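Local coordinates for protein A151R (African swine fever virus Georgia 2007/1, PDB 7CMA) that is a non-structural viral protein of uncertain activity, possibly an oxygenase, that binds a zinc ion, at residues Lys16-Ile21 against Tyr146-Ile151; Asn113-Ile117 against Cys139-Thr143; Gly28-Leu32 against Glu42-Ile46; Asn48-Tyr52 against Lys64-Lys68. One frame throughout, in Å; residues are numbered along the deposited sequence.

Contact 1: Lys16-Ile21 against Tyr146-Ile151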
loop_
_atom_site.group_PDB
_atom_site.type_symbol
_atom_site.label_atom_id
_atom_site.label_comp_id
_atom_site.label_asym_id
_atom_site.label_seq_id
_atom_site.Cartn_x
_atom_site.Cartn_y
_atom_site.Cartn_z
ATOM N N LYS A 16 -6.129 10.386 0.538
ATOM C CA LYS A 16 -5.116 10.440 -0.548
ATOM C C LYS A 16 -5.793 10.902 -1.848
ATOM O O LYS A 16 -5.220 11.750 -2.527
ATOM C CB LYS A 16 -4.432 9.081 -0.720
ATOM C CG LYS A 16 -3.400 8.737 0.346
ATOM C CD LYS A 16 -2.266 7.861 -0.154
ATOM C CE LYS A 16 -2.333 6.442 0.367
ATOM N NZ LYS A 16 -3.528 5.725 -0.141
ATOM N N LEU A 17 -7.004 10.423 -2.133
ATOM C CA LEU A 17 -7.730 10.748 -3.392
ATOM C C LEU A 17 -8.205 12.205 -3.333
ATOM O O LEU A 17 -7.928 12.933 -4.285
ATOM C CB LEU A 17 -8.898 9.778 -3.588
ATOM C CG LEU A 17 -9.662 9.926 -4.907
ATOM C CD1 LEU A 17 -8.710 10.036 -6.093
ATOM C CD2 LEU A 17 -10.625 8.764 -5.108
ATOM N N ILE A 18 -8.701 12.651 -2.174
ATOM C CA ILE A 18 -9.107 14.073 -1.958
ATOM C C ILE A 18 -7.882 14.973 -2.141
ATOM O O ILE A 18 -8.021 16.026 -2.788
ATOM C CB ILE A 18 -9.766 14.277 -0.580
ATOM C CG1 ILE A 18 -11.177 13.685 -0.540
ATOM C CG2 ILE A 18 -9.759 15.747 -0.191
ATOM C CD1 ILE A 18 -11.880 13.845 0.794
ATOM N N GLU A 19 -6.734 14.588 -1.575
ATOM C CA GLU A 19 -5.478 15.380 -1.688
ATOM C C GLU A 19 -5.075 15.466 -3.166
ATOM O O GLU A 19 -4.799 16.577 -3.637
ATOM C CB GLU A 19 -4.359 14.762 -0.843
ATOM C CG GLU A 19 -3.143 15.668 -0.689
ATOM C CD GLU A 19 -3.319 16.831 0.279
ATOM O OE1 GLU A 19 -4.406 16.937 0.889
ATOM O OE2 GLU A 19 -2.383 17.652 0.390
ATOM N N CYS A 20 -5.122 14.339 -3.876
ATOM C CA CYS A 20 -4.845 14.279 -5.334
ATOM C C CYS A 20 -5.782 15.232 -6.090
ATOM O O CYS A 20 -5.277 16.062 -6.879
ATOM C CB CYS A 20 -4.997 12.857 -5.857
ATOM S SG CYS A 20 -4.375 12.655 -7.544
ATOM N N ILE A 21 -7.090 15.141 -5.842
ATOM C CA ILE A 21 -8.103 15.997 -6.532
ATOM C C ILE A 21 -7.838 17.460 -6.173
ATOM O O ILE A 21 -7.871 18.304 -7.085
ATOM C CB ILE A 21 -9.538 15.572 -6.175
ATOM C CG1 ILE A 21 -9.811 14.123 -6.592
ATOM C CG2 ILE A 21 -10.547 16.536 -6.782
ATOM C CD1 ILE A 21 -11.072 13.550 -6.014
ATOM N N TYR A 146 -2.130 8.288 -12.424
ATOM C CA TYR A 146 -2.286 8.131 -10.956
ATOM C C TYR A 146 -2.688 6.692 -10.652
ATOM O O TYR A 146 -3.408 6.061 -11.425
ATOM C CB TYR A 146 -3.313 9.132 -10.423
ATOM C CG TYR A 146 -2.835 10.561 -10.378
ATOM C CD1 TYR A 146 -1.825 10.949 -9.513
ATOM C CD2 TYR A 146 -3.427 11.540 -11.164
ATOM C CE1 TYR A 146 -1.379 12.259 -9.466
ATOM C CE2 TYR A 146 -2.996 12.854 -11.125
ATOM C CZ TYR A 146 -2.003 13.224 -10.237
ATOM O OH TYR A 146 -1.584 14.518 -10.189
ATOM N N PRO A 147 -2.226 6.112 -9.525
ATOM C CA PRO A 147 -2.676 4.785 -9.119
ATOM C C PRO A 147 -4.207 4.701 -8.976
ATOM O O PRO A 147 -4.752 3.620 -9.152
ATOM C CB PRO A 147 -1.976 4.553 -7.766
ATOM C CG PRO A 147 -1.621 5.948 -7.272
ATOM C CD PRO A 147 -1.361 6.754 -8.525
ATOM N N PHE A 148 -4.863 5.848 -8.765
ATOM C CA PHE A 148 -6.340 5.961 -8.623
ATOM C C PHE A 148 -7.000 5.744 -9.990
ATOM O O PHE A 148 -6.854 6.618 -10.855
ATOM C CB PHE A 148 -6.722 7.330 -8.051
ATOM C CG PHE A 148 -6.017 7.702 -6.771
ATOM C CD1 PHE A 148 -6.286 7.027 -5.589
ATOM C CD2 PHE A 148 -5.054 8.702 -6.754
ATOM C CE1 PHE A 148 -5.620 7.356 -4.417
ATOM C CE2 PHE A 148 -4.389 9.028 -5.581
ATOM C CZ PHE A 148 -4.673 8.355 -4.416
ATOM N N THR A 149 -7.784 4.671 -10.133
ATOM C CA THR A 149 -8.479 4.300 -11.394
ATOM C C THR A 149 -9.557 5.342 -11.724
ATOM O O THR A 149 -9.978 5.390 -12.894
ATOM C CB THR A 149 -9.102 2.898 -11.320
ATOM O OG1 THR A 149 -10.061 2.901 -10.263
ATOM C CG2 THR A 149 -8.081 1.801 -11.103
ATOM N N ASN A 150 -9.954 6.166 -10.746
ATOM C CA ASN A 150 -11.076 7.129 -10.911
ATOM C C ASN A 150 -10.555 8.453 -11.476
ATOM O O ASN A 150 -11.387 9.339 -11.739
ATOM C CB ASN A 150 -11.828 7.366 -9.602
ATOM C CG ASN A 150 -12.546 6.128 -9.121
ATOM O OD1 ASN A 150 -13.475 5.652 -9.769
ATOM N ND2 ASN A 150 -12.037 5.530 -8.056
ATOM N N ILE A 151 -9.236 8.605 -11.624
ATOM C CA ILE A 151 -8.641 9.785 -12.315
ATOM C C ILE A 151 -8.184 9.352 -13.708
ATOM O O ILE A 151 -7.220 8.569 -13.805
ATOM C CB ILE A 151 -7.499 10.424 -11.506
ATOM C CG1 ILE A 151 -7.856 10.530 -10.021
ATOM C CG2 ILE A 151 -7.120 11.774 -12.107
ATOM C CD1 ILE A 151 -7.422 11.818 -9.373
#
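Cys20 and Tyr146 meet as a sulfur above a ring: Cys20 SG stands 3.5 Å from the centroid of the Tyr146 ring and just 8° off its normal, nearly equidistant from the six ring carbons. With SG anti to the backbone N (chi1 -169°), the thiol extends from the helix to this aromatic face. Its approach to Phe148 is different, oblique at 67° from the ring normal, while Cys20 CB passes 3.9 Å from Phe148 CE2. A face of Phe148 is taken instead by Leu17, whose CD1 makes a CH-pi contact 4.0 Å from the ring centroid, displaced toward CG. Leu17 and Phe148 run antiparallel alongside one another, so the leucine methyl lies by CG of the phenyl group while the far end of the ring reaches back to the helix, where Lys16 CB meets its edge 3.8 Å from Phe148 CZ. The arrangement exemplifies an N-terminal helix, 3-28, packed against irregular chain near the C-terminus, here folded into a type I beta turn from Phe148 to Ile151. Arg135 holds that turn by bonding the carbonyl oxygens of both its end residues. Ile151 completes the apolar patch, its CD1 lying 3.7 Å from Cys20 SG and 3.9 Å from Leu17 CD1. Tyr146 directs its hydroxyl to Glu24, one helical turn beyond Cys20, and Ile92 of strand 90-94 packs against both Ile21 and Ile151.

Contact 2: Asn113-Ile117 against Cys139-Thr143. With ZN (zinc ion), chain C.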
loop_
_atom_site.group_PDB
_atom_site.type_symbol
_atom_site.label_atom_id
_atom_site.label_comp_id
_atom_site.label_asym_id
_atom_site.label_seq_id
_atom_site.Cartn_x
_atom_site.Cartn_y
_atom_site.Cartn_z
ATOM N N ASN A 113 6.349 11.462 -20.472
ATOM C CA ASN A 113 7.421 10.988 -19.551
ATOM C C ASN A 113 8.615 10.452 -20.354
ATOM O O ASN A 113 9.559 9.964 -19.727
ATOM C CB ASN A 113 6.923 9.917 -18.579
ATOM C CG ASN A 113 5.659 10.320 -17.852
ATOM O OD1 ASN A 113 4.710 9.544 -17.784
ATOM N ND2 ASN A 113 5.621 11.540 -17.346
ATOM N N HIS A 114 8.548 10.523 -21.682
ATOM C CA HIS A 114 9.647 10.050 -22.569
ATOM C C HIS A 114 9.329 10.517 -23.984
ATOM O O HIS A 114 8.169 10.440 -24.377
ATOM C CB HIS A 114 9.797 8.525 -22.526
ATOM C CG HIS A 114 10.950 7.993 -23.304
ATOM N ND1 HIS A 114 12.187 7.792 -22.736
ATOM C CD2 HIS A 114 11.054 7.606 -24.592
ATOM C CE1 HIS A 114 13.010 7.311 -23.643
ATOM N NE2 HIS A 114 12.339 7.190 -24.790
ATOM N N LYS A 115 10.342 10.977 -24.711
ATOM C CA LYS A 115 10.116 11.444 -26.094
ATOM C C LYS A 115 10.096 10.229 -27.018
ATOM O O LYS A 115 11.115 9.963 -27.673
ATOM C CB LYS A 115 11.121 12.518 -26.515
ATOM C CG LYS A 115 12.496 12.463 -25.867
ATOM C CD LYS A 115 13.537 13.145 -26.727
ATOM C CE LYS A 115 13.115 13.254 -28.177
ATOM N NZ LYS A 115 12.860 14.656 -28.582
ATOM N N CYS A 116 8.972 9.517 -27.042
ATOM C CA CYS A 116 8.835 8.314 -27.894
ATOM C C CYS A 116 8.699 8.754 -29.355
ATOM O O CYS A 116 9.219 8.049 -30.223
ATOM C CB CYS A 116 7.581 7.563 -27.464
ATOM S SG CYS A 116 7.788 6.549 -25.980
ATOM N N ILE A 117 8.053 9.894 -29.599
ATOM C CA ILE A 117 7.760 10.340 -30.987
ATOM C C ILE A 117 8.521 11.626 -31.337
ATOM O O ILE A 117 8.560 12.529 -30.507
ATOM C CB ILE A 117 6.242 10.529 -31.153
ATOM C CG1 ILE A 117 5.451 9.308 -30.677
ATOM C CG2 ILE A 117 5.888 10.912 -32.578
ATOM C CD1 ILE A 117 5.812 8.020 -31.373
ATOM N N CYS A 139 1.075 3.816 -24.082
ATOM C CA CYS A 139 2.519 3.487 -23.933
ATOM C C CYS A 139 2.962 3.726 -22.489
ATOM O O CYS A 139 2.792 4.844 -22.016
ATOM C CB CYS A 139 3.327 4.328 -24.914
ATOM S SG CYS A 139 5.124 4.267 -24.709
ATOM N N THR A 140 3.540 2.714 -21.847
ATOM C CA THR A 140 3.901 2.812 -20.412
ATOM C C THR A 140 5.197 3.593 -20.225
ATOM O O THR A 140 5.545 3.869 -19.074
ATOM C CB THR A 140 4.075 1.415 -19.825
ATOM O OG1 THR A 140 5.177 0.802 -20.493
ATOM C CG2 THR A 140 2.835 0.563 -19.972
ATOM N N LYS A 141 5.878 3.920 -21.318
ATOM C CA LYS A 141 7.158 4.664 -21.242
ATOM C C LYS A 141 6.886 6.164 -21.217
ATOM O O LYS A 141 7.563 6.857 -20.470
ATOM C CB LYS A 141 8.050 4.305 -22.432
ATOM C CG LYS A 141 8.329 2.822 -22.616
ATOM C CD LYS A 141 9.531 2.564 -23.495
ATOM C CE LYS A 141 10.243 3.837 -23.900
ATOM N NZ LYS A 141 11.488 3.556 -24.653
ATOM N N CYS A 142 5.926 6.630 -22.008
ATOM C CA CYS A 142 5.676 8.089 -22.095
ATOM C C CYS A 142 4.371 8.483 -21.400
ATOM O O CYS A 142 4.186 9.668 -21.165
ATOM C CB CYS A 142 5.643 8.543 -23.545
ATOM S SG CYS A 142 4.361 7.775 -24.562
ATOM N N THR A 143 3.499 7.522 -21.109
ATOM C CA THR A 143 2.173 7.875 -20.540
ATOM C C THR A 143 2.007 7.215 -19.172
ATOM O O THR A 143 1.971 5.982 -19.107
ATOM C CB THR A 143 1.038 7.596 -21.534
ATOM O OG1 THR A 143 1.430 8.030 -22.835
ATOM C CG2 THR A 143 -0.268 8.245 -21.133
HETATM ZN ZN ZN C . 5.540 6.305 -25.827
#
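The backbones of Asn113 and Cys142 are joined by one hydrogen bond, Asn113 N to Cys142 O at 2.9 Å, with an N-H...O angle of 156°. Beside this link the cysteine side chains converge on a zinc ion. Cys116 SG and Cys142 SG each bind it at 2.3 Å, and Cys139 SG at 2.4 Å; ND1 of His109 completes this site of three cysteines and one histidine. Cys142 reaches the metal with SG placed between its backbone N and carbonyl carbon (chi1 61°). Cys139 and Cys142 form a CxxC pair whose tight turn resembles a zinc knuckle: Cys139 SG also accepts weak hydrogen bonds from Lys141 N at 3.5 Å and Cys142 N at 3.7 Å, which probably help to orient this metal-bound sulfur. Outside the metal site, His114 and Lys141 lie side by side and point the same way. Lys141 CE covers one face of the imidazole, 4.1 Å from the His114 ring centroid and displaced toward the rim, in a CH-pi contact. The Asn113 side chain passes beside the Cys142 carbonyl without bonding to it, and its OD1 hydrogen-bonds to Ser144 OG.

Contact 3: Gly28-Leu32 against Glu42-Ile46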
loop_
_atom_site.group_PDB
_atom_site.type_symbol
_atom_site.label_atom_id
_atom_site.label_comp_id
_atom_site.label_asym_id
_atom_site.label_seq_id
_atom_site.Cartn_x
_atom_site.Cartn_y
_atom_site.Cartn_z
ATOM N N GLY A 28 -4.755 22.983 -12.342
ATOM C CA GLY A 28 -5.374 23.097 -13.676
ATOM C C GLY A 28 -6.616 23.969 -13.651
ATOM O O GLY A 28 -7.042 24.414 -14.739
ATOM N N GLY A 29 -7.295 24.017 -12.505
ATOM C CA GLY A 29 -8.470 24.876 -12.261
ATOM C C GLY A 29 -9.730 24.360 -12.945
ATOM O O GLY A 29 -10.740 25.087 -12.925
ATOM N N THR A 30 -9.705 23.140 -13.493
ATOM C CA THR A 30 -10.880 22.598 -14.231
ATOM C C THR A 30 -10.879 21.070 -14.172
ATOM O O THR A 30 -9.811 20.461 -14.359
ATOM C CB THR A 30 -10.930 23.133 -15.671
ATOM O OG1 THR A 30 -12.012 22.493 -16.345
ATOM C CG2 THR A 30 -9.652 22.905 -16.445
ATOM N N ILE A 31 -12.046 20.490 -13.886
ATOM C CA ILE A 31 -12.258 19.023 -13.724
ATOM C C ILE A 31 -13.585 18.657 -14.394
ATOM O O ILE A 31 -14.605 19.328 -14.107
ATOM C CB ILE A 31 -12.239 18.620 -12.239
ATOM C CG1 ILE A 31 -10.843 18.781 -11.625
ATOM C CG2 ILE A 31 -12.780 17.210 -12.058
ATOM C CD1 ILE A 31 -10.578 17.870 -10.444
ATOM N N LEU A 32 -13.546 17.671 -15.289
ATOM C CA LEU A 32 -14.745 17.059 -15.912
ATOM C C LEU A 32 -15.138 15.804 -15.125
ATOM O O LEU A 32 -14.242 15.010 -14.781
ATOM C CB LEU A 32 -14.426 16.733 -17.375
ATOM C CG LEU A 32 -14.171 17.942 -18.274
ATOM C CD1 LEU A 32 -13.757 17.505 -19.674
ATOM C CD2 LEU A 32 -15.397 18.840 -18.337
ATOM N N GLU A 42 -19.042 19.629 -14.851
ATOM C CA GLU A 42 -17.761 20.366 -14.989
ATOM C C GLU A 42 -17.630 21.338 -13.815
ATOM O O GLU A 42 -18.615 22.033 -13.510
ATOM C CB GLU A 42 -17.715 21.117 -16.324
ATOM C CG GLU A 42 -16.438 21.923 -16.527
ATOM C CD GLU A 42 -16.365 22.707 -17.829
ATOM O OE1 GLU A 42 -17.200 22.462 -18.710
ATOM O OE2 GLU A 42 -15.478 23.581 -17.946
ATOM N N ILE A 43 -16.492 21.307 -13.127
ATOM C CA ILE A 43 -16.131 22.330 -12.111
ATOM C C ILE A 43 -14.893 23.078 -12.597
ATOM O O ILE A 43 -13.893 22.413 -12.933
ATOM C CB ILE A 43 -15.928 21.685 -10.727
ATOM C CG1 ILE A 43 -17.246 21.119 -10.192
ATOM C CG2 ILE A 43 -15.307 22.676 -9.756
ATOM C CD1 ILE A 43 -17.099 19.839 -9.409
ATOM N N SER A 44 -15.053 24.373 -12.859
ATOM C CA SER A 44 -13.983 25.228 -13.429
ATOM C C SER A 44 -13.900 26.536 -12.644
ATOM O O SER A 44 -14.954 27.079 -12.292
ATOM C CB SER A 44 -14.216 25.473 -14.894
ATOM O OG SER A 44 -14.115 24.262 -15.619
ATOM N N TYR A 45 -12.686 26.955 -12.298
ATOM C CA TYR A 45 -12.404 28.267 -11.670
ATOM C C TYR A 45 -12.467 29.355 -12.746
ATOM O O TYR A 45 -11.633 29.310 -13.661
ATOM C CB TYR A 45 -11.047 28.243 -10.971
ATOM C CG TYR A 45 -10.818 29.399 -10.034
ATOM C CD1 TYR A 45 -11.440 29.446 -8.797
ATOM C CD2 TYR A 45 -10.035 30.479 -10.409
ATOM C CE1 TYR A 45 -11.241 30.508 -7.931
ATOM C CE2 TYR A 45 -9.823 31.547 -9.553
ATOM C CZ TYR A 45 -10.432 31.564 -8.312
ATOM O OH TYR A 45 -10.245 32.621 -7.474
ATOM N N ILE A 46 -13.572 30.106 -12.765
ATOM C CA ILE A 46 -13.833 31.246 -13.696
ATOM C C ILE A 46 -14.073 32.505 -12.860
ATOM O O ILE A 46 -15.011 32.496 -12.042
ATOM C CB ILE A 46 -15.032 30.940 -14.615
ATOM C CG1 ILE A 46 -15.101 29.452 -14.974
ATOM C CG2 ILE A 46 -15.002 31.834 -15.848
ATOM C CD1 ILE A 46 -15.547 29.168 -16.385
#
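Glu42 lies alongside Leu32, the two side chains pointing the same way, and the aliphatic part of the acid does the touching: Glu42 CG is 3.7 Å from Leu32 CD2. CG stands anti to the backbone N (chi1 179°) and the chain runs on extended, which takes the carboxylate along its own strand to Ser44. There Glu42 OE2 accepts from Ser44 OG at 2.8 Å through its anti lone pair, and Ser44 OG itself accepts from Thr30 OG1 at 2.8 Å. The serine hydroxyl is the middle link of a Thr30-Ser44-Glu42 hydrogen-bond chain that crosses between the strands, with its proton directed to the carboxylate. Ile43 and Ile31 occupy the other face of the sheet. They form an antiparallel hydrogen-bonded pair, with Ile31 N to Ile43 O at 2.8 Å and Ile43 N to Ile31 O at 2.9 Å. This is the beta hairpin of strands 30-35 and 38-46, whose segments here run 169° apart in direction, with strand 38-46 the central one of a five-stranded antiparallel sheet. The isoleucine face is where the helices pack: Ile31 touches Ile21 and Leu25 of helix 3-28, and Ile43 touches Ile75 and Ile79 of helix 72-84. Gly29, which leaves the first helix with a positive phi of 75°, begins the pairing, as its carbonyl oxygen accepts a nearly straight bond from Tyr45 N at 2.8 Å. Beyond that bond the Tyr45 ring extends clear of Gly28-Leu32 and meets Tyr50 edge-to-face.

Contact 4: Asn48-Tyr52 against Lys64-Lys68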
loop_
_atom_site.group_PDB
_atom_site.type_symbol
_atom_site.label_atom_id
_atom_site.label_comp_id
_atom_site.label_asym_id
_atom_site.label_seq_id
_atom_site.Cartn_x
_atom_site.Cartn_y
_atom_site.Cartn_z
ATOM N N ASN A 48 -13.313 34.630 -9.813
ATOM C CA ASN A 48 -12.776 34.504 -8.432
ATOM C C ASN A 48 -13.519 33.382 -7.691
ATOM O O ASN A 48 -13.273 33.223 -6.478
ATOM C CB ASN A 48 -12.856 35.832 -7.671
ATOM C CG ASN A 48 -14.122 36.607 -7.965
ATOM O OD1 ASN A 48 -15.225 36.096 -7.781
ATOM N ND2 ASN A 48 -13.973 37.847 -8.403
ATOM N N THR A 49 -14.319 32.582 -8.409
ATOM C CA THR A 49 -15.104 31.463 -7.816
ATOM C C THR A 49 -15.084 30.244 -8.744
ATOM O O THR A 49 -14.966 30.424 -9.975
ATOM C CB THR A 49 -16.554 31.872 -7.520
ATOM O OG1 THR A 49 -17.215 32.119 -8.761
ATOM C CG2 THR A 49 -16.652 33.094 -6.631
ATOM N N TYR A 50 -15.375 29.074 -8.177
ATOM C CA TYR A 50 -15.648 27.825 -8.926
ATOM C C TYR A 50 -17.105 27.834 -9.384
ATOM O O TYR A 50 -17.969 28.328 -8.635
ATOM C CB TYR A 50 -15.339 26.605 -8.060
ATOM C CG TYR A 50 -13.871 26.299 -7.900
ATOM C CD1 TYR A 50 -13.183 25.590 -8.870
ATOM C CD2 TYR A 50 -13.173 26.698 -6.773
ATOM C CE1 TYR A 50 -11.839 25.294 -8.730
ATOM C CE2 TYR A 50 -11.830 26.401 -6.613
ATOM C CZ TYR A 50 -11.165 25.678 -7.585
ATOM O OH TYR A 50 -9.851 25.351 -7.423
ATOM N N LYS A 51 -17.337 27.408 -10.629
ATOM C CA LYS A 51 -18.689 27.243 -11.221
ATOM C C LYS A 51 -18.927 25.762 -11.517
ATOM O O LYS A 51 -17.998 25.100 -12.031
ATOM C CB LYS A 51 -18.820 28.089 -12.492
ATOM C CG LYS A 51 -19.306 29.512 -12.264
ATOM C CD LYS A 51 -18.201 30.489 -11.935
ATOM C CE LYS A 51 -18.628 31.932 -12.094
ATOM N NZ LYS A 51 -17.694 32.854 -11.406
ATOM N N TYR A 52 -20.114 25.267 -11.161
ATOM C CA TYR A 52 -20.535 23.854 -11.353
ATOM C C TYR A 52 -21.557 23.791 -12.492
ATOM O O TYR A 52 -22.704 24.237 -12.287
ATOM C CB TYR A 52 -21.101 23.288 -10.048
ATOM C CG TYR A 52 -21.633 21.880 -10.140
ATOM C CD1 TYR A 52 -20.840 20.847 -10.616
ATOM C CD2 TYR A 52 -22.897 21.560 -9.671
ATOM C CE1 TYR A 52 -21.308 19.544 -10.675
ATOM C CE2 TYR A 52 -23.381 20.262 -9.723
ATOM C CZ TYR A 52 -22.583 19.250 -10.228
ATOM O OH TYR A 52 -23.038 17.964 -10.262
ATOM N N LYS A 64 -25.972 26.065 -14.269
ATOM C CA LYS A 64 -24.717 26.783 -13.925
ATOM C C LYS A 64 -24.843 27.344 -12.506
ATOM O O LYS A 64 -25.729 28.189 -12.286
ATOM C CB LYS A 64 -24.452 27.904 -14.936
ATOM C CG LYS A 64 -23.191 28.720 -14.688
ATOM C CD LYS A 64 -23.242 30.114 -15.285
ATOM C CE LYS A 64 -21.888 30.615 -15.738
ATOM N NZ LYS A 64 -21.548 31.917 -15.116
ATOM N N GLU A 65 -24.020 26.851 -11.577
ATOM C CA GLU A 65 -24.111 27.214 -10.140
ATOM C C GLU A 65 -22.792 27.849 -9.694
ATOM O O GLU A 65 -21.747 27.173 -9.784
ATOM C CB GLU A 65 -24.441 25.979 -9.303
ATOM C CG GLU A 65 -24.796 26.305 -7.866
ATOM C CD GLU A 65 -24.964 25.091 -6.969
ATOM O OE1 GLU A 65 -24.576 25.176 -5.788
ATOM O OE2 GLU A 65 -25.450 24.053 -7.465
ATOM N N ASP A 66 -22.843 29.103 -9.241
ATOM C CA ASP A 66 -21.699 29.765 -8.565
ATOM C C ASP A 66 -21.541 29.150 -7.174
ATOM O O ASP A 66 -22.469 29.299 -6.357
ATOM C CB ASP A 66 -21.888 31.281 -8.494
ATOM C CG ASP A 66 -20.581 32.031 -8.319
ATOM O OD1 ASP A 66 -19.589 31.386 -7.924
ATOM O OD2 ASP A 66 -20.547 33.230 -8.655
ATOM N N LEU A 67 -20.490 28.347 -6.989
ATOM C CA LEU A 67 -20.167 27.678 -5.699
ATOM C C LEU A 67 -19.693 28.726 -4.685
ATOM O O LEU A 67 -19.450 28.353 -3.522
ATOM C CB LEU A 67 -19.088 26.617 -5.944
ATOM C CG LEU A 67 -19.593 25.209 -6.270
ATOM C CD1 LEU A 67 -21.080 25.210 -6.594
ATOM C CD2 LEU A 67 -18.799 24.605 -7.417
ATOM N N LYS A 68 -19.510 29.973 -5.135
ATOM C CA LYS A 68 -19.201 31.147 -4.271
ATOM C C LYS A 68 -17.992 30.830 -3.379
ATOM O O LYS A 68 -16.862 30.817 -3.905
ATOM C CB LYS A 68 -20.431 31.532 -3.445
ATOM C CG LYS A 68 -21.650 31.943 -4.262
ATOM C CD LYS A 68 -22.966 31.491 -3.670
ATOM C CE LYS A 68 -22.809 30.449 -2.581
ATOM N NZ LYS A 68 -23.957 30.458 -1.644
#
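The Tyr52 ring has the carboxylate of Glu65 at its edge, with Glu65 OE2 near the ring plane and 4.2 Å from Tyr52 CD2; the two flat groups stand 82° apart. The carboxylate of Asp66 is approached on both faces. Thr49 OG1 donates to Asp66 OD1 at 2.6 Å from the syn side, 24° out of the plane, while Lys68 N reaches the same oxygen at 3.1 Å from the opposite face and more steeply. Two donors thus grip one carboxylate oxygen, which should limit rotation of the group; chi1 of -158°, with CG anti to the backbone N, places the carboxylate beside Thr49. Lys51 approaches from the same strand as Thr49, and its NZ donates to Thr49 OG1 at 2.8 Å. Only a long salt bridge, 4.0 Å, joins Lys51 NZ to Asp66 OD2. The ammonium probably helps to stabilise the aspartate charge, although it also bonds the carbonyl oxygen of Ile46. On the face carrying Tyr52, Leu67 CD2 packs 3.7 Å from Tyr52 CB, and more loosely against Tyr50 CB; Leu67 also touches Ile75 of helix 72-84. The Tyr50 ring turns from this strand pair, its hydroxyl hydrogen-bonded to Ser72. Backbone hydrogen bonds hold the strands in register: Tyr52 and Glu65 exchange a reciprocal pair, with Tyr52 N to Glu65 O at 2.9 Å, and Leu67 N donates to Tyr50 O at 3.0 Å. The whole is an antiparallel beta hairpin of strands 49-55 and 61-66 at the margin of the five-stranded sheet, with an Asx turn, in which Asp66 OD1 accepts from Lys68 N.

How the contacts relate
Contacts 3 and 4 follow one another along the chain and belong to the same five-stranded antiparallel sheet, their centres about 10 Å apart. Adjacent strands 38-46 and 49-55 join them through a backbone bond and side-chain packing. Contact 1 spans both in sequence, bringing the N-terminal helix together with chain close to the C-terminus; it touches contact 3, its centre about 16 Å away. Contact 2 comes later along the chain than the sheet contacts, within the span of contact 1, and its centre lies about 36 Å from that of contact 4, across the chain's centre. The zinc-binding part is thus remote from the sheet's outer hairpin, and contact 1 ties the chain just beyond the metal site back to helix 3-28.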